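Local atomic coordinates of protein A49R (Vaccinia virus, PDB entry 4D5T), a protein that inhibits host NF-kappa-B activation by binding BTRC, which diminishes ubiquitination of NFKBIA and keeps p65/RELA in the cytoplasm. Residues I16-L19 with V20-K23; N72-D75 with D76-I80; D35-N38 with F39-R43. All blocks are in the same frame, centred on the assembly; numbering follows the deposited sequence.

In the fold
All three contacts are local ones within a single all-helical chain that belongs to the Bcl-2 family. Along the sequence interaction 1 comes first, in the last two turns of helix 9-23; interaction 3 follows at the end of the next helix, 29-40; interaction 2 comes last, where the loop after helix 64-72 enters helix 76-87. Interactions 1 and 2 lie on opposite sides of the chain's centre, their own centres about 36 Å apart. Interaction 3 is between these extremes, its centre about 19 Å from that of interaction 1 and about 21 Å from that of interaction 2. None touches another. Together they sample the last turns of one helix, the start of a second and the end of a third.

Interaction 1. Residues I16-L19 with V20-K23; sequences ISQL and VIAK
Leu-19 and Lys-23 meet one turn apart on helix 9-23, a helix of this Bcl-2-like bundle with one face against helices 49-61 and 132-150, and the contact is the ordinary i to i+4 packing of an alpha helix near its C-terminal end. Four backbone hydrogen bonds hold these two turns. Val-20 N donates to Ile-16 O, Ile-21 N to Ser-17 O at 3.1 Å and a nearly straight 174°, and Ala-22 N to Gln-18 O. The last, Lys-23 N to Leu-19 O, is as short as 2.9 Å but bent to 130°, and the phi of Lys-23 has drifted from the helical value as the helix ends.

The apolar contact is between Leu-19 and Lys-23. The Leu-19 CD1 methyl lies against the aliphatic part of Lys-23, 3.8 Å from CG and 4.0 Å from CE; the lysine chain folds at chi2 (-65°), which brings its CE back beside the same methyl. A polar atom meets a methyl on another side of the helix, where Gln-18 also bends at chi2, leaving its OE1 3.8 Å from the CG2 of Ile-21.

The inner face is supplied by Ile-16, Ser-17 and Val-20. Val-20 packs on Ile-135 and Ile-139 of helix 132-150 and on Pro-49, while Ile-16 rests on Ser-52 and Phe-53 of helix 49-61. Ser-17 OG is satisfied within its own helix by Leu-13 O and Ala-14 O. Within the turn, the CG2 methyl of Val-20, placed beside its own backbone N, sits 3.3 Å from Ile-16 O.

Interaction 2. Residues N72-D75 with D76-I80; sequences NSLD and DNEII
Asp-75 and Glu-78 grip each other through a reciprocal pair of side-chain to backbone hydrogen bonds, the capping box that starts helix 76-87. Asp-75 is the N-cap: its OD1 accepts from Glu-78 N at 2.9 Å, met nearly along the C-O axis of the carboxylate, with an N-H...O angle of 167°. In return Glu-78 OE1 takes the N-H of Asp-75, also at 2.9 Å, on the lone pair pointing away from its other oxygen. One backbone N-H of the first turn and the amide leading into the helix are thus both satisfied by side chains. The first regular helical bond follows, from Ile-79 N to Asp-75 O.

Asp-75 OD1 and Glu-78 OE1 come within 3.4 Å of each other, two acceptors with like charge, their carboxylate planes turned 41° apart; this approach would probably be unfavourable, though the helix N-terminus may offset part of it. The chi1 of Asp-75 (63°) sets CG between its backbone N and carbonyl carbon, which lets OD1 reach forward over the first turn.

Leu-74 closes the next layer. Its CD2 methyl approaches Glu-78 OE1 at 3.7 Å, flanking the carboxylate that accepts from Asp-75 N, while CD1 meets the CD1 methyl of Ile-79 at 3.8 Å, the two side chains crossing at about a right angle. Leu-74 at N' against Ile-79 at N4 is a hydrophobic staple, the usual companion of a capping box.

Farther out, Ser-73 OG turns back to Leu-70 O in helix 64-72. Asp-76 OD1 is hydrogen-bonded to Tyr-118 OH, and Asp-76 and Ile-79 lean on Phe-114, seating the start of helix 76-87 against helix 112-126.

Interaction 3. Residues D35-N38 with F39-R43; sequences DIVN and FIMCR
The amide oxygen of Asn-38 lies at the edge of the Arg-43 guanidinium, near its plane, and Met-41 CB sits over one face of that group, 3.5 Å above the plane and offset toward the rim. The amide and guanidinium planes are turned 77° apart. The 2.4 Å between Asn-38 OD1 and Arg-43 NH1 is too short to be trusted in detail.

Asn-38 O receives Arg-43 N at 2.8 Å, plus a weak bond from Met-41 N, whose stronger link is to Val-37 O at 3.0 Å. A chi1 of -53° sets Met-41 CG beside its backbone N, where it comes to 3.2 Å from Val-37 O and 4.2 Å from Val-37 CG1, the two side chains running alongside. The CG2 methyl of Ile-36 meets Ile-40 CD1 at 4.0 Å, these side chains crossing at a slant. Phe-39 packs among Ile-51, Leu-54 and Ile-102 and makes a cation-pi contact with Lys-106.

At Cys-42 the backbone takes a positive phi (63°), and its N-H reaches Phe-39 O. Together with the bond from Arg-43 N to Asn-38 O, this makes the Schellman motif that ends helix 29-40.

Interaction 1. Residues I16-L19 with V20-K23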
loop_
_atom_site.group_PDB
_atom_site.type_symbol
_atom_site.label_atom_id
_atom_site.label_comp_id
_atom_site.label_asym_id
_atom_site.label_seq_id
_atom_site.Cartn_x
_atom_site.Cartn_y
_atom_site.Cartn_z
ATOM N N ILE A 16 -6.884 5.193 -12.477
ATOM C CA ILE A 16 -7.227 4.502 -11.221
ATOM C C ILE A 16 -7.384 5.513 -10.059
ATOM O O ILE A 16 -8.263 5.366 -9.208
ATOM C CB ILE A 16 -6.294 3.364 -10.883
ATOM C CG1 ILE A 16 -6.955 2.412 -9.870
ATOM C CG2 ILE A 16 -4.970 3.839 -10.382
ATOM C CD1 ILE A 16 -8.149 1.647 -10.424
ATOM N N SER A 17 -6.573 6.566 -10.059
ATOM C CA SER A 17 -6.723 7.616 -9.020
ATOM C C SER A 17 -8.072 8.352 -9.148
ATOM O O SER A 17 -8.728 8.600 -8.127
ATOM C CB SER A 17 -5.543 8.613 -9.010
ATOM O OG SER A 17 -5.387 9.294 -10.234
ATOM N N GLN A 18 -8.513 8.586 -10.364
ATOM C CA GLN A 18 -9.866 9.087 -10.624
ATOM C C GLN A 18 -10.963 8.126 -10.143
ATOM O O GLN A 18 -11.974 8.568 -9.605
ATOM C CB GLN A 18 -10.112 9.363 -12.118
ATOM C CG GLN A 18 -9.546 10.634 -12.670
ATOM C CD GLN A 18 -10.039 11.939 -11.979
ATOM O OE1 GLN A 18 -11.079 11.990 -11.295
ATOM N NE2 GLN A 18 -9.226 12.997 -12.108
ATOM N N LEU A 19 -10.760 6.833 -10.335
ATOM C CA LEU A 19 -11.737 5.818 -9.835
ATOM C C LEU A 19 -11.797 5.783 -8.310
ATOM O O LEU A 19 -12.877 5.718 -7.733
ATOM C CB LEU A 19 -11.427 4.442 -10.389
ATOM C CG LEU A 19 -12.523 3.398 -10.117
ATOM C CD1 LEU A 19 -13.830 3.797 -10.799
ATOM C CD2 LEU A 19 -12.107 2.011 -10.574
ATOM N N VAL A 20 -10.640 5.921 -7.656
ATOM C CA VAL A 20 -10.616 5.997 -6.207
ATOM C C VAL A 20 -11.445 7.157 -5.681
ATOM O O VAL A 20 -12.303 6.958 -4.830
ATOM C CB VAL A 20 -9.172 6.120 -5.647
ATOM C CG1 VAL A 20 -9.218 6.388 -4.159
ATOM C CG2 VAL A 20 -8.417 4.833 -5.941
ATOM N N ILE A 21 -11.196 8.355 -6.185
ATOM C CA ILE A 21 -11.993 9.509 -5.788
ATOM C C ILE A 21 -13.510 9.333 -6.092
ATOM O O ILE A 21 -14.329 9.668 -5.256
ATOM C CB ILE A 21 -11.376 10.854 -6.218
ATOM C CG1 ILE A 21 -11.865 12.010 -5.398
ATOM C CG2 ILE A 21 -11.677 11.247 -7.618
ATOM C CD1 ILE A 21 -11.107 12.202 -4.108
ATOM N N ALA A 22 -13.848 8.710 -7.222
ATOM C CA ALA A 22 -15.276 8.454 -7.583
ATOM C C ALA A 22 -15.959 7.407 -6.702
ATOM O O ALA A 22 -17.151 7.498 -6.441
ATOM C CB ALA A 22 -15.337 8.007 -9.029
ATOM N N LYS A 23 -15.190 6.468 -6.138
ATOM C CA LYS A 23 -15.766 5.354 -5.390
ATOM C C LYS A 23 -15.498 5.315 -3.874
ATOM O O LYS A 23 -16.158 4.561 -3.179
ATOM C CB LYS A 23 -15.343 4.014 -5.985
ATOM C CG LYS A 23 -15.716 3.803 -7.449
ATOM C CD LYS A 23 -17.205 3.756 -7.705
ATOM C CE LYS A 23 -17.467 3.409 -9.148
ATOM N NZ LYS A 23 -18.868 3.701 -9.576
#

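Interaction 2. Residues N72-D75 with D76-I80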
loop_
_atom_site.group_PDB
_atom_site.type_symbol
_atom_site.label_atom_id
_atom_site.label_comp_id
_atom_site.label_asym_id
_atom_site.label_seq_id
_atom_site.Cartn_x
_atom_site.Cartn_y
_atom_site.Cartn_z
ATOM N N ASN A 72 15.753 -9.606 4.189
ATOM C CA ASN A 72 16.506 -10.789 4.647
ATOM C C ASN A 72 17.738 -10.499 5.469
ATOM O O ASN A 72 18.133 -11.319 6.275
ATOM C CB ASN A 72 17.030 -11.621 3.481
ATOM C CG ASN A 72 16.006 -12.578 2.945
ATOM O OD1 ASN A 72 14.876 -12.639 3.455
ATOM N ND2 ASN A 72 16.371 -13.301 1.888
ATOM N N SER A 73 18.385 -9.371 5.221
ATOM C CA SER A 73 19.578 -8.994 5.969
ATOM C C SER A 73 19.212 -8.384 7.332
ATOM O O SER A 73 20.079 -8.187 8.151
ATOM C CB SER A 73 20.398 -8.001 5.153
ATOM O OG SER A 73 19.805 -6.706 5.154
ATOM N N LEU A 74 17.942 -8.108 7.603
ATOM C CA LEU A 74 17.576 -7.444 8.856
ATOM C C LEU A 74 17.335 -8.412 9.990
ATOM O O LEU A 74 16.875 -9.525 9.774
ATOM C CB LEU A 74 16.329 -6.614 8.670
ATOM C CG LEU A 74 16.388 -5.523 7.593
ATOM C CD1 LEU A 74 15.072 -4.753 7.563
ATOM C CD2 LEU A 74 17.560 -4.585 7.789
ATOM N N ASP A 75 17.632 -7.980 11.205
ATOM C CA ASP A 75 17.273 -8.784 12.393
ATOM C C ASP A 75 15.922 -8.343 12.975
ATOM O O ASP A 75 15.279 -7.403 12.487
ATOM C CB ASP A 75 18.387 -8.769 13.456
ATOM C CG ASP A 75 18.663 -7.388 14.017
ATOM O OD1 ASP A 75 17.756 -6.524 14.094
ATOM O OD2 ASP A 75 19.813 -7.153 14.392
ATOM N N ASP A 76 15.466 -9.064 13.994
ATOM C CA ASP A 76 14.134 -8.811 14.512
ATOM C C ASP A 76 13.985 -7.418 15.080
ATOM O O ASP A 76 12.908 -6.823 14.959
ATOM C CB ASP A 76 13.713 -9.860 15.538
ATOM C CG ASP A 76 12.990 -11.016 14.885
ATOM O OD1 ASP A 76 11.787 -10.851 14.455
ATOM O OD2 ASP A 76 13.655 -12.064 14.767
ATOM N N ASN A 77 15.047 -6.922 15.687
ATOM C CA ASN A 77 15.029 -5.579 16.239
ATOM C C ASN A 77 14.827 -4.474 15.208
ATOM O O ASN A 77 14.042 -3.508 15.387
ATOM C CB ASN A 77 16.319 -5.336 16.950
ATOM C CG ASN A 77 16.106 -4.506 18.193
ATOM O OD1 ASN A 77 15.693 -5.035 19.243
ATOM N ND2 ASN A 77 16.330 -3.198 18.081
ATOM N N GLU A 78 15.549 -4.624 14.099
ATOM C CA GLU A 78 15.407 -3.736 12.956
ATOM C C GLU A 78 14.030 -3.817 12.335
ATOM O O GLU A 78 13.481 -2.796 11.887
ATOM C CB GLU A 78 16.479 -4.072 11.907
ATOM C CG GLU A 78 17.845 -3.661 12.358
ATOM C CD GLU A 78 18.970 -4.209 11.483
ATOM O OE1 GLU A 78 18.927 -5.398 11.080
ATOM O OE2 GLU A 78 19.925 -3.450 11.267
ATOM N N ILE A 79 13.451 -5.018 12.270
ATOM C CA ILE A 79 12.090 -5.151 11.712
ATOM C C ILE A 79 11.056 -4.481 12.610
ATOM O O ILE A 79 10.126 -3.847 12.151
ATOM C CB ILE A 79 11.686 -6.636 11.519
ATOM C CG1 ILE A 79 12.378 -7.186 10.302
ATOM C CG2 ILE A 79 10.186 -6.777 11.247
ATOM C CD1 ILE A 79 11.983 -6.531 8.983
ATOM N N ILE A 80 11.210 -4.664 13.926
ATOM C CA ILE A 80 10.299 -4.000 14.880
ATOM C C ILE A 80 10.379 -2.520 14.733
ATOM O O ILE A 80 9.364 -1.836 14.690
ATOM C CB ILE A 80 10.633 -4.388 16.324
ATOM C CG1 ILE A 80 10.236 -5.853 16.555
ATOM C CG2 ILE A 80 9.875 -3.517 17.286
ATOM C CD1 ILE A 80 10.789 -6.470 17.835
#

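Interaction 3. Residues D35-N38 with F39-R43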
loop_
_atom_site.group_PDB
_atom_site.type_symbol
_atom_site.label_atom_id
_atom_site.label_comp_id
_atom_site.label_asym_id
_atom_site.label_seq_id
_atom_site.Cartn_x
_atom_site.Cartn_y
_atom_site.Cartn_z
ATOM N N ASP A 35 -9.433 -4.933 3.331
ATOM C CA ASP A 35 -8.818 -4.988 1.988
ATOM C C ASP A 35 -7.355 -4.580 2.016
ATOM O O ASP A 35 -6.514 -5.183 1.356
ATOM C CB ASP A 35 -9.597 -4.093 1.004
ATOM C CG ASP A 35 -10.969 -4.669 0.588
ATOM O OD1 ASP A 35 -11.195 -5.910 0.762
ATOM O OD2 ASP A 35 -11.768 -3.886 0.018
ATOM N N ILE A 36 -7.014 -3.571 2.825
ATOM C CA ILE A 36 -5.609 -3.181 3.006
ATOM C C ILE A 36 -4.796 -4.321 3.606
ATOM O O ILE A 36 -3.712 -4.643 3.097
ATOM C CB ILE A 36 -5.515 -1.853 3.819
ATOM C CG1 ILE A 36 -6.057 -0.711 2.964
ATOM C CG2 ILE A 36 -4.069 -1.585 4.205
ATOM C CD1 ILE A 36 -6.248 0.592 3.704
ATOM N N VAL A 37 -5.320 -4.953 4.663
ATOM C CA VAL A 37 -4.655 -6.107 5.296
ATOM C C VAL A 37 -4.424 -7.214 4.240
ATOM O O VAL A 37 -3.322 -7.768 4.100
ATOM C CB VAL A 37 -5.432 -6.666 6.502
ATOM C CG1 VAL A 37 -4.780 -7.980 7.013
ATOM C CG2 VAL A 37 -5.440 -5.645 7.625
ATOM N N ASN A 38 -5.472 -7.524 3.522
ATOM C CA ASN A 38 -5.367 -8.568 2.494
ATOM C C ASN A 38 -4.317 -8.231 1.414
ATOM O O ASN A 38 -3.607 -9.107 0.965
ATOM C CB ASN A 38 -6.738 -8.889 1.924
ATOM C CG ASN A 38 -7.604 -9.724 2.896
ATOM O OD1 ASN A 38 -7.094 -10.478 3.681
ATOM N ND2 ASN A 38 -8.902 -9.691 2.717
ATOM N N PHE A 39 -4.247 -6.982 0.974
ATOM C CA PHE A 39 -3.197 -6.572 0.036
ATOM C C PHE A 39 -1.780 -6.846 0.644
ATOM O O PHE A 39 -0.884 -7.383 -0.035
ATOM C CB PHE A 39 -3.334 -5.071 -0.304
ATOM C CG PHE A 39 -2.201 -4.542 -1.144
ATOM C CD1 PHE A 39 -2.134 -4.842 -2.509
ATOM C CD2 PHE A 39 -1.161 -3.826 -0.555
ATOM C CE1 PHE A 39 -1.070 -4.341 -3.286
ATOM C CE2 PHE A 39 -0.091 -3.390 -1.302
ATOM C CZ PHE A 39 -0.020 -3.645 -2.669
ATOM N N ILE A 40 -1.579 -6.428 1.892
ATOM C CA ILE A 40 -0.326 -6.638 2.596
ATOM C C ILE A 40 0.052 -8.140 2.657
ATOM O O ILE A 40 1.250 -8.471 2.547
ATOM C CB ILE A 40 -0.403 -5.997 3.988
ATOM C CG1 ILE A 40 -0.329 -4.459 3.811
ATOM C CG2 ILE A 40 0.657 -6.511 4.922
ATOM C CD1 ILE A 40 -0.759 -3.723 5.063
ATOM N N MET A 41 -0.958 -8.982 2.800
ATOM C CA MET A 41 -0.780 -10.452 2.889
ATOM C C MET A 41 -0.883 -11.199 1.533
ATOM O O MET A 41 -0.949 -12.422 1.501
ATOM C CB MET A 41 -1.814 -11.052 3.831
ATOM C CG MET A 41 -1.894 -10.415 5.243
ATOM S SD MET A 41 -0.287 -10.483 6.062
ATOM C CE MET A 41 -0.677 -9.457 7.485
ATOM N N CYS A 42 -0.859 -10.451 0.436
ATOM C CA CYS A 42 -0.858 -10.982 -0.916
ATOM C C CYS A 42 -2.123 -11.743 -1.216
ATOM O O CYS A 42 -2.081 -12.855 -1.761
ATOM C CB CYS A 42 0.353 -11.871 -1.141
ATOM S SG CYS A 42 1.872 -10.998 -1.441
ATOM N N ARG A 43 -3.247 -11.176 -0.825
ATOM C CA ARG A 43 -4.552 -11.633 -1.211
ATOM C C ARG A 43 -5.397 -10.411 -1.657
ATOM O O ARG A 43 -6.504 -10.248 -1.198
ATOM C CB ARG A 43 -5.286 -12.267 -0.051
ATOM C CG ARG A 43 -4.544 -13.321 0.700
ATOM C CD ARG A 43 -5.437 -13.816 1.835
ATOM N NE ARG A 43 -4.642 -14.000 3.038
ATOM C CZ ARG A 43 -4.736 -13.275 4.146
ATOM N NH1 ARG A 43 -5.629 -12.303 4.266
ATOM N NH2 ARG A 43 -3.920 -13.541 5.163
#